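Local coordinates for protein LC-Est1C (Uncultured organism, PDB 3WYD) that probably hydrolyses carboxylic ester bonds, as the C-terminal esterase domain, with an alpha/beta hydrolase fold, of a larger metagenome-derived enzyme, at residues Y31-A42 / Y104-T114; A89-I97 / S125-F134. All blocks are in the same frame, centred on the assembly; numbering follows the deposited sequence.

How the contacts relate
Contact 1 pairs two parallel central strands of the alpha/beta hydrolase sheet, and contact 2 joins helix 89-97 to the end of helix 118-129 and the loop after it, packed against one side of those strands; the two centres lie 15 Å apart. They share a hydrophobic layer: Met113 CE of contact 1 reaches Phe134 CZ of contact 2 at 3.5 Å, and Ile41 CD1 touches Ile97 CG1 at 3.6 Å. The segments alternate along the chain, with helix 88-103 running into 104-114, and strand 110-116 leading into helix 118-129. The GxSxG sequence spans the junction of this strand and helix, consistent with a nucleophile elbow carrying Ser117, the likely nucleophile of a triad with His197 and Asp165.

Contact 1. Residues Y31-A42 / Y104-T114; sequences YDGTKAFPLVIA and YKIDPDRIYMT
Strands 37-42 and 110-114 run parallel, their axes 4.5 Å apart at closest approach and inclined by 19°, with Leu39 and Ile41 each bonding through N and O to 110-114 and Phe37 doing the same to Lys105 O and Asp107 N, ahead of the corner that 104-114 turns at Pro108 and Asp109.

At the outer end Tyr31 OH takes a nearly straight bond from Lys105 N (2.9 Å, 169° at the hydrogen). With CG trans to the backbone N, the Tyr31 ring extends to Tyr104, where Tyr31 CE2 meets Tyr104 CD1 at 3.6 Å and the ring planes stand 53° apart.

Pro38 and Arg110 point the same way, side by side. A bend at chi3 folds the Arg110 guanidinium back so that one face lies over the proline, with Pro38 CB 3.7 Å above that plane. Pro38 CB also reaches the edge of the Tyr112 ring at CE2, 4.0 Å away. On the other face of the sheet Leu39 CB packs on Ile106 CG2 at 3.8 Å, and Ile41 CB approaches Met113 CG. Thr114 lies just ahead of the probable nucleophile elbow, its CG2 against Val40 CG1.

Alternate residues of 37-42 turn their peptides to either neighbouring strand: Leu39 and Ile41 to 110-114, but Pro38, Val40 and Ala42 to Ile72 and Ala74 of strand 72-76, which places 37-42 as an inner strand of the sheet. The polar ends of the buried Tyr112 and Thr114 are satisfied beyond the pair, Tyr112 OH by His215 O and Thr114 OG1 by Ala138 O, so the two strands meet each other through peptide bonds and apolar surface, while these hydroxyls tie 110-114 to other parts of the domain.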
# COMPACT_ATOMS: atom_id res chain seq x y z
N TYR A 31 22.68 -25.28 -1.74
CA TYR A 31 23.62 -24.24 -2.19
C TYR A 31 24.97 -24.40 -1.49
O TYR A 31 25.05 -24.46 -0.27
CB TYR A 31 23.05 -22.82 -1.96
CG TYR A 31 24.00 -21.71 -2.37
CD1 TYR A 31 24.03 -21.23 -3.68
CD2 TYR A 31 24.88 -21.15 -1.45
CE1 TYR A 31 24.91 -20.24 -4.06
CE2 TYR A 31 25.75 -20.12 -1.81
CZ TYR A 31 25.76 -19.66 -3.13
OH TYR A 31 26.65 -18.68 -3.46
N ASP A 32 26.04 -24.50 -2.27
CA ASP A 32 27.37 -24.57 -1.66
C ASP A 32 28.37 -23.56 -2.21
O ASP A 32 29.57 -23.67 -1.96
CB ASP A 32 27.95 -25.99 -1.74
CG ASP A 32 28.15 -26.48 -3.16
OD1 ASP A 32 28.08 -25.66 -4.09
OD2 ASP A 32 28.38 -27.70 -3.35
N GLY A 33 27.89 -22.59 -2.96
CA GLY A 33 28.77 -21.58 -3.54
C GLY A 33 29.52 -22.01 -4.78
O GLY A 33 30.26 -21.20 -5.35
N THR A 34 29.28 -23.23 -5.26
CA THR A 34 29.97 -23.77 -6.45
C THR A 34 29.19 -23.57 -7.76
O THR A 34 29.76 -23.71 -8.85
CB THR A 34 30.36 -25.29 -6.33
OG1 THR A 34 29.20 -26.14 -6.43
CG2 THR A 34 31.14 -25.60 -5.04
N LYS A 35 27.88 -23.33 -7.65
CA LYS A 35 26.99 -23.31 -8.82
C LYS A 35 26.04 -22.12 -8.65
O LYS A 35 25.65 -21.79 -7.53
CB LYS A 35 26.14 -24.58 -8.91
CG LYS A 35 26.90 -25.90 -9.12
CD LYS A 35 26.01 -26.96 -9.79
CE LYS A 35 24.68 -27.16 -9.05
NZ LYS A 35 23.48 -26.89 -9.90
N ALA A 36 25.82 -21.38 -9.73
CA ALA A 36 24.84 -20.31 -9.74
C ALA A 36 23.44 -20.85 -9.44
O ALA A 36 23.00 -21.87 -9.99
CB ALA A 36 24.88 -19.58 -11.09
N PHE A 37 22.72 -20.10 -8.60
CA PHE A 37 21.36 -20.41 -8.20
C PHE A 37 20.39 -19.32 -8.69
O PHE A 37 20.79 -18.13 -8.82
CB PHE A 37 21.27 -20.50 -6.66
CG PHE A 37 21.43 -21.91 -6.11
CD1 PHE A 37 22.43 -22.75 -6.58
CD2 PHE A 37 20.54 -22.40 -5.18
CE1 PHE A 37 22.52 -24.07 -6.13
CE2 PHE A 37 20.61 -23.74 -4.75
CZ PHE A 37 21.63 -24.55 -5.21
N PRO A 38 19.12 -19.71 -8.89
CA PRO A 38 18.08 -18.70 -9.14
C PRO A 38 17.71 -17.95 -7.86
O PRO A 38 17.96 -18.44 -6.76
CB PRO A 38 16.89 -19.53 -9.59
CG PRO A 38 17.04 -20.81 -8.72
CD PRO A 38 18.55 -21.05 -8.70
N LEU A 39 17.23 -16.73 -8.04
CA LEU A 39 16.93 -15.86 -6.95
C LEU A 39 15.48 -15.42 -7.10
O LEU A 39 15.09 -14.95 -8.18
CB LEU A 39 17.83 -14.64 -7.02
CG LEU A 39 17.59 -13.45 -6.09
CD1 LEU A 39 17.60 -13.90 -4.59
CD2 LEU A 39 18.59 -12.33 -6.36
N VAL A 40 14.72 -15.47 -6.02
CA VAL A 40 13.37 -14.84 -6.00
C VAL A 40 13.33 -13.71 -5.02
O VAL A 40 13.74 -13.84 -3.86
CB VAL A 40 12.27 -15.85 -5.63
CG1 VAL A 40 10.91 -15.18 -5.61
CG2 VAL A 40 12.24 -16.98 -6.55
N ILE A 41 12.87 -12.55 -5.47
CA ILE A 41 12.60 -11.43 -4.59
C ILE A 41 11.10 -11.50 -4.28
O ILE A 41 10.29 -11.54 -5.21
CB ILE A 41 12.92 -10.10 -5.30
CG1 ILE A 41 14.39 -10.07 -5.78
CG2 ILE A 41 12.53 -8.92 -4.40
CD1 ILE A 41 15.43 -10.35 -4.67
N ALA A 42 10.75 -11.58 -2.99
CA ALA A 42 9.36 -11.69 -2.57
C ALA A 42 9.01 -10.45 -1.76
O ALA A 42 9.69 -10.14 -0.77
CB ALA A 42 9.20 -12.96 -1.70
N TYR A 104 26.36 -14.01 -3.17
CA TYR A 104 26.00 -15.36 -3.58
C TYR A 104 26.21 -15.48 -5.07
O TYR A 104 26.12 -14.46 -5.77
CB TYR A 104 24.50 -15.62 -3.26
CG TYR A 104 24.23 -15.66 -1.77
CD1 TYR A 104 24.39 -16.86 -1.09
CD2 TYR A 104 24.09 -14.48 -1.04
CE1 TYR A 104 24.31 -16.89 0.29
CE2 TYR A 104 24.03 -14.50 0.37
CZ TYR A 104 24.12 -15.73 0.99
OH TYR A 104 24.06 -15.78 2.37
N LYS A 105 26.36 -16.72 -5.56
CA LYS A 105 26.42 -16.98 -6.99
C LYS A 105 25.02 -17.03 -7.56
O LYS A 105 24.33 -18.02 -7.39
CB LYS A 105 27.15 -18.29 -7.32
CG LYS A 105 28.64 -18.21 -7.04
CD LYS A 105 29.35 -19.41 -7.64
CE LYS A 105 29.47 -19.30 -9.16
NZ LYS A 105 30.65 -18.46 -9.54
N ILE A 106 24.62 -15.94 -8.19
CA ILE A 106 23.25 -15.87 -8.72
C ILE A 106 23.27 -15.92 -10.24
O ILE A 106 24.05 -15.21 -10.89
CB ILE A 106 22.55 -14.54 -8.30
CG1 ILE A 106 22.53 -14.37 -6.77
CG2 ILE A 106 21.16 -14.43 -8.93
CD1 ILE A 106 21.92 -15.56 -6.05
N ASP A 107 22.43 -16.77 -10.80
CA ASP A 107 22.27 -16.87 -12.27
C ASP A 107 21.56 -15.62 -12.80
O ASP A 107 20.43 -15.35 -12.46
CB ASP A 107 21.41 -18.11 -12.58
CG ASP A 107 21.23 -18.37 -14.04
OD1 ASP A 107 21.41 -17.43 -14.85
OD2 ASP A 107 20.83 -19.50 -14.38
N PRO A 108 22.25 -14.81 -13.62
CA PRO A 108 21.69 -13.53 -14.06
C PRO A 108 20.42 -13.70 -14.91
O PRO A 108 19.63 -12.76 -15.03
CB PRO A 108 22.84 -12.91 -14.89
CG PRO A 108 23.77 -14.03 -15.20
CD PRO A 108 23.60 -15.08 -14.13
N ASP A 109 20.23 -14.89 -15.46
CA ASP A 109 19.06 -15.16 -16.28
C ASP A 109 17.92 -15.76 -15.46
O ASP A 109 16.88 -16.14 -16.03
CB ASP A 109 19.38 -16.10 -17.42
CG ASP A 109 20.18 -15.42 -18.49
OD1 ASP A 109 19.92 -14.22 -18.73
OD2 ASP A 109 21.00 -16.11 -19.10
N ARG A 110 18.13 -15.86 -14.15
CA ARG A 110 17.10 -16.48 -13.28
C ARG A 110 16.86 -15.67 -12.02
O ARG A 110 16.96 -16.18 -10.89
CB ARG A 110 17.44 -17.94 -12.94
CG ARG A 110 17.40 -18.82 -14.18
CD ARG A 110 17.74 -20.27 -13.89
NE ARG A 110 16.82 -21.03 -13.05
CZ ARG A 110 17.22 -22.09 -12.33
NH1 ARG A 110 18.51 -22.44 -12.27
NH2 ARG A 110 16.33 -22.82 -11.70
N ILE A 111 16.54 -14.41 -12.20
CA ILE A 111 16.13 -13.52 -11.14
C ILE A 111 14.66 -13.17 -11.33
O ILE A 111 14.26 -12.53 -12.31
CB ILE A 111 17.00 -12.26 -11.06
CG1 ILE A 111 18.48 -12.65 -10.91
CG2 ILE A 111 16.49 -11.34 -9.92
CD1 ILE A 111 19.41 -11.46 -10.98
N TYR A 112 13.87 -13.53 -10.32
CA TYR A 112 12.40 -13.47 -10.37
C TYR A 112 11.87 -12.53 -9.31
O TYR A 112 12.52 -12.32 -8.26
CB TYR A 112 11.89 -14.90 -10.10
CG TYR A 112 12.40 -15.90 -11.10
CD1 TYR A 112 11.86 -15.98 -12.41
CD2 TYR A 112 13.48 -16.73 -10.77
CE1 TYR A 112 12.36 -16.91 -13.33
CE2 TYR A 112 13.94 -17.67 -11.64
CZ TYR A 112 13.41 -17.73 -12.92
OH TYR A 112 13.94 -18.65 -13.78
N MET A 113 10.62 -12.08 -9.46
CA MET A 113 10.01 -11.28 -8.43
C MET A 113 8.53 -11.60 -8.32
O MET A 113 7.86 -11.75 -9.34
CB MET A 113 10.21 -9.78 -8.74
CG MET A 113 9.66 -8.88 -7.63
SD MET A 113 10.47 -7.22 -7.78
CE MET A 113 10.18 -6.82 -9.49
N THR A 114 8.05 -11.74 -7.09
CA THR A 114 6.66 -11.94 -6.79
C THR A 114 6.32 -11.10 -5.58
O THR A 114 7.22 -10.68 -4.84
CB THR A 114 6.38 -13.44 -6.49
OG1 THR A 114 4.99 -13.62 -6.36
CG2 THR A 114 7.07 -13.90 -5.21

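Contact 2. Residues A89-I97 / S125-F134; sequences AERDVMDVI and SIAMNHPDVF
Helix 89-97 and the final turn of helix 118-129 cross at -73° with their axes 10.6 Å apart, coming nearest at Glu90 and Ile126, whose CA atoms are 6.2 Å from each other. Glu90 stretches out with its CG trans to the backbone N (chi1 171°), which carries the carboxylate across to the helix end. There OE1 accepts a straight bond from Asn129 ND2 (2.7 Å, 170°) on its syn lone pair, in the amide plane of Asn129. A water, modelled unusually close to OE1, links that oxygen to Ser125 OG. Glu90 OE2 lies at the edge of the His130 ring.

Met94, bent at chi2 and chi3, lies over one face of that ring: CG is 3.8 Å from its centroid and SD 4.0 Å, a CH-pi and a sulfur-aromatic contact. The same SD lies at the edge of the Phe134 ring as a Met-aromatic contact. It also meets Ile126 CG2 at 3.6 Å, and Met94 CE and Val133 CG2 come tip to tip. Farther along, Ile97 CD1 reaches Phe134 CZ, 3.6 Å away at the ring edge, while Val93 CG2 packs on Ile126 CD1.

Underneath lies the central sheet: Val93 and Ile97 rest on Ile41 of strand 37-43, while Ile126 and Phe134 settle on Met113 of strand 110-116.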
# COMPACT_ATOMS: atom_id res chain seq x y z
N ALA A 89 12.06 3.37 -1.68
CA ALA A 89 11.67 1.96 -1.51
C ALA A 89 12.06 1.05 -2.67
O ALA A 89 12.43 -0.11 -2.44
CB ALA A 89 10.18 1.87 -1.28
N GLU A 90 11.85 1.52 -3.90
CA GLU A 90 12.30 0.78 -5.10
C GLU A 90 13.81 0.63 -5.10
O GLU A 90 14.33 -0.46 -5.34
CB GLU A 90 11.86 1.50 -6.39
CG GLU A 90 12.49 0.91 -7.67
CD GLU A 90 11.95 1.53 -8.93
OE1 GLU A 90 10.72 1.58 -9.11
OE2 GLU A 90 12.75 2.03 -9.76
N ARG A 91 14.52 1.73 -4.84
CA ARG A 91 15.97 1.67 -4.84
C ARG A 91 16.47 0.73 -3.76
O ARG A 91 17.42 -0.05 -3.99
CB ARG A 91 16.56 3.08 -4.64
CG ARG A 91 16.91 3.75 -5.96
CD ARG A 91 16.90 5.27 -5.87
NE ARG A 91 16.10 5.86 -6.95
CZ ARG A 91 15.06 6.67 -6.77
NH1 ARG A 91 14.71 7.04 -5.54
NH2 ARG A 91 14.40 7.14 -7.81
N ASP A 92 15.77 0.70 -2.62
CA ASP A 92 16.03 -0.31 -1.59
C ASP A 92 15.98 -1.72 -2.16
O ASP A 92 16.91 -2.51 -1.99
CB ASP A 92 15.05 -0.19 -0.43
CG ASP A 92 15.42 0.91 0.54
OD1 ASP A 92 16.64 1.15 0.72
OD2 ASP A 92 14.50 1.55 1.08
N VAL A 93 14.92 -2.03 -2.90
CA VAL A 93 14.83 -3.34 -3.48
C VAL A 93 15.98 -3.64 -4.42
O VAL A 93 16.55 -4.75 -4.41
CB VAL A 93 13.47 -3.60 -4.17
CG1 VAL A 93 13.49 -4.97 -4.84
CG2 VAL A 93 12.38 -3.57 -3.13
N MET A 94 16.33 -2.69 -5.27
CA MET A 94 17.39 -2.97 -6.22
C MET A 94 18.72 -3.13 -5.52
O MET A 94 19.55 -3.93 -5.94
CB MET A 94 17.44 -1.92 -7.33
CG MET A 94 16.13 -1.80 -8.16
SD MET A 94 15.46 -3.38 -8.79
CE MET A 94 16.76 -3.87 -9.90
N ASP A 95 18.89 -2.41 -4.43
CA ASP A 95 20.12 -2.51 -3.65
C ASP A 95 20.23 -3.86 -2.95
O ASP A 95 21.32 -4.44 -2.85
CB ASP A 95 20.19 -1.39 -2.63
CG ASP A 95 20.55 -0.04 -3.24
OD1 ASP A 95 20.93 0.02 -4.44
OD2 ASP A 95 20.46 0.96 -2.52
N VAL A 96 19.10 -4.40 -2.46
CA VAL A 96 19.07 -5.75 -1.94
C VAL A 96 19.48 -6.77 -2.99
O VAL A 96 20.35 -7.62 -2.76
CB VAL A 96 17.68 -6.12 -1.39
CG1 VAL A 96 17.60 -7.61 -1.06
CG2 VAL A 96 17.36 -5.24 -0.20
N ILE A 97 18.95 -6.62 -4.22
CA ILE A 97 19.33 -7.52 -5.29
C ILE A 97 20.84 -7.47 -5.53
O ILE A 97 21.47 -8.51 -5.71
CB ILE A 97 18.52 -7.26 -6.62
CG1 ILE A 97 17.03 -7.62 -6.43
CG2 ILE A 97 19.12 -8.05 -7.80
CD1 ILE A 97 16.08 -6.98 -7.49
N SER A 125 5.65 -2.38 -10.63
CA SER A 125 6.28 -1.05 -10.79
C SER A 125 7.79 -1.13 -10.83
O SER A 125 8.45 -0.42 -11.63
CB SER A 125 5.79 -0.07 -9.74
OG SER A 125 6.14 -0.47 -8.46
N ILE A 126 8.38 -1.99 -10.00
CA ILE A 126 9.84 -2.13 -10.03
C ILE A 126 10.32 -2.70 -11.34
O ILE A 126 11.31 -2.26 -11.90
CB ILE A 126 10.33 -2.92 -8.82
CG1 ILE A 126 10.00 -2.13 -7.55
CG2 ILE A 126 11.82 -3.35 -8.96
CD1 ILE A 126 10.27 -3.03 -6.28
N ALA A 127 9.65 -3.73 -11.85
CA ALA A 127 10.03 -4.32 -13.11
C ALA A 127 9.90 -3.30 -14.25
O ALA A 127 10.73 -3.27 -15.15
CB ALA A 127 9.16 -5.57 -13.38
N MET A 128 8.86 -2.47 -14.22
CA MET A 128 8.74 -1.47 -15.31
C MET A 128 9.89 -0.48 -15.31
O MET A 128 10.32 -0.01 -16.37
CB MET A 128 7.44 -0.72 -15.22
CG MET A 128 6.22 -1.61 -15.53
SD MET A 128 4.67 -0.77 -15.24
CE MET A 128 3.55 -2.04 -15.78
N ASN A 129 10.38 -0.18 -14.13
CA ASN A 129 11.56 0.71 -14.04
C ASN A 129 12.92 0.07 -14.31
O ASN A 129 13.93 0.76 -14.56
CB ASN A 129 11.56 1.39 -12.69
CG ASN A 129 10.52 2.51 -12.64
OD1 ASN A 129 10.17 3.11 -13.66
ND2 ASN A 129 10.02 2.78 -11.45
N HIS A 130 12.93 -1.25 -14.24
CA HIS A 130 14.14 -2.03 -14.42
C HIS A 130 13.78 -3.22 -15.25
O HIS A 130 13.90 -4.37 -14.82
CB HIS A 130 14.68 -2.50 -13.05
CG HIS A 130 15.10 -1.38 -12.19
ND1 HIS A 130 14.25 -0.77 -11.31
CD2 HIS A 130 16.23 -0.63 -12.21
CE1 HIS A 130 14.86 0.27 -10.76
NE2 HIS A 130 16.07 0.35 -11.27
N PRO A 131 13.46 -2.97 -16.52
CA PRO A 131 12.87 -3.98 -17.38
C PRO A 131 13.83 -5.08 -17.80
O PRO A 131 13.41 -6.10 -18.37
CB PRO A 131 12.38 -3.15 -18.57
CG PRO A 131 13.27 -1.97 -18.60
CD PRO A 131 13.44 -1.64 -17.15
N ASP A 132 15.13 -4.85 -17.63
CA ASP A 132 16.13 -5.77 -18.16
C ASP A 132 16.66 -6.76 -17.13
O ASP A 132 17.50 -7.60 -17.44
CB ASP A 132 17.28 -4.94 -18.77
CG ASP A 132 16.77 -3.98 -19.84
OD1 ASP A 132 15.86 -4.42 -20.58
OD2 ASP A 132 17.23 -2.81 -19.90
N VAL A 133 16.14 -6.71 -15.91
CA VAL A 133 16.70 -7.51 -14.81
C VAL A 133 15.98 -8.84 -14.61
O VAL A 133 16.63 -9.88 -14.44
CB VAL A 133 16.59 -6.74 -13.48
CG1 VAL A 133 16.98 -7.68 -12.30
CG2 VAL A 133 17.50 -5.50 -13.47
N PHE A 134 14.65 -8.82 -14.67
CA PHE A 134 13.87 -9.94 -14.17
C PHE A 134 13.49 -10.93 -15.23
O PHE A 134 13.15 -10.56 -16.37
CB PHE A 134 12.61 -9.44 -13.46
CG PHE A 134 12.91 -8.60 -12.27
CD1 PHE A 134 13.32 -9.18 -11.08
CD2 PHE A 134 12.83 -7.21 -12.35
CE1 PHE A 134 13.69 -8.36 -10.01
CE2 PHE A 134 13.27 -6.40 -11.31
CZ PHE A 134 13.66 -6.97 -10.11
O HOH W 1 8.48 1.04 -8.05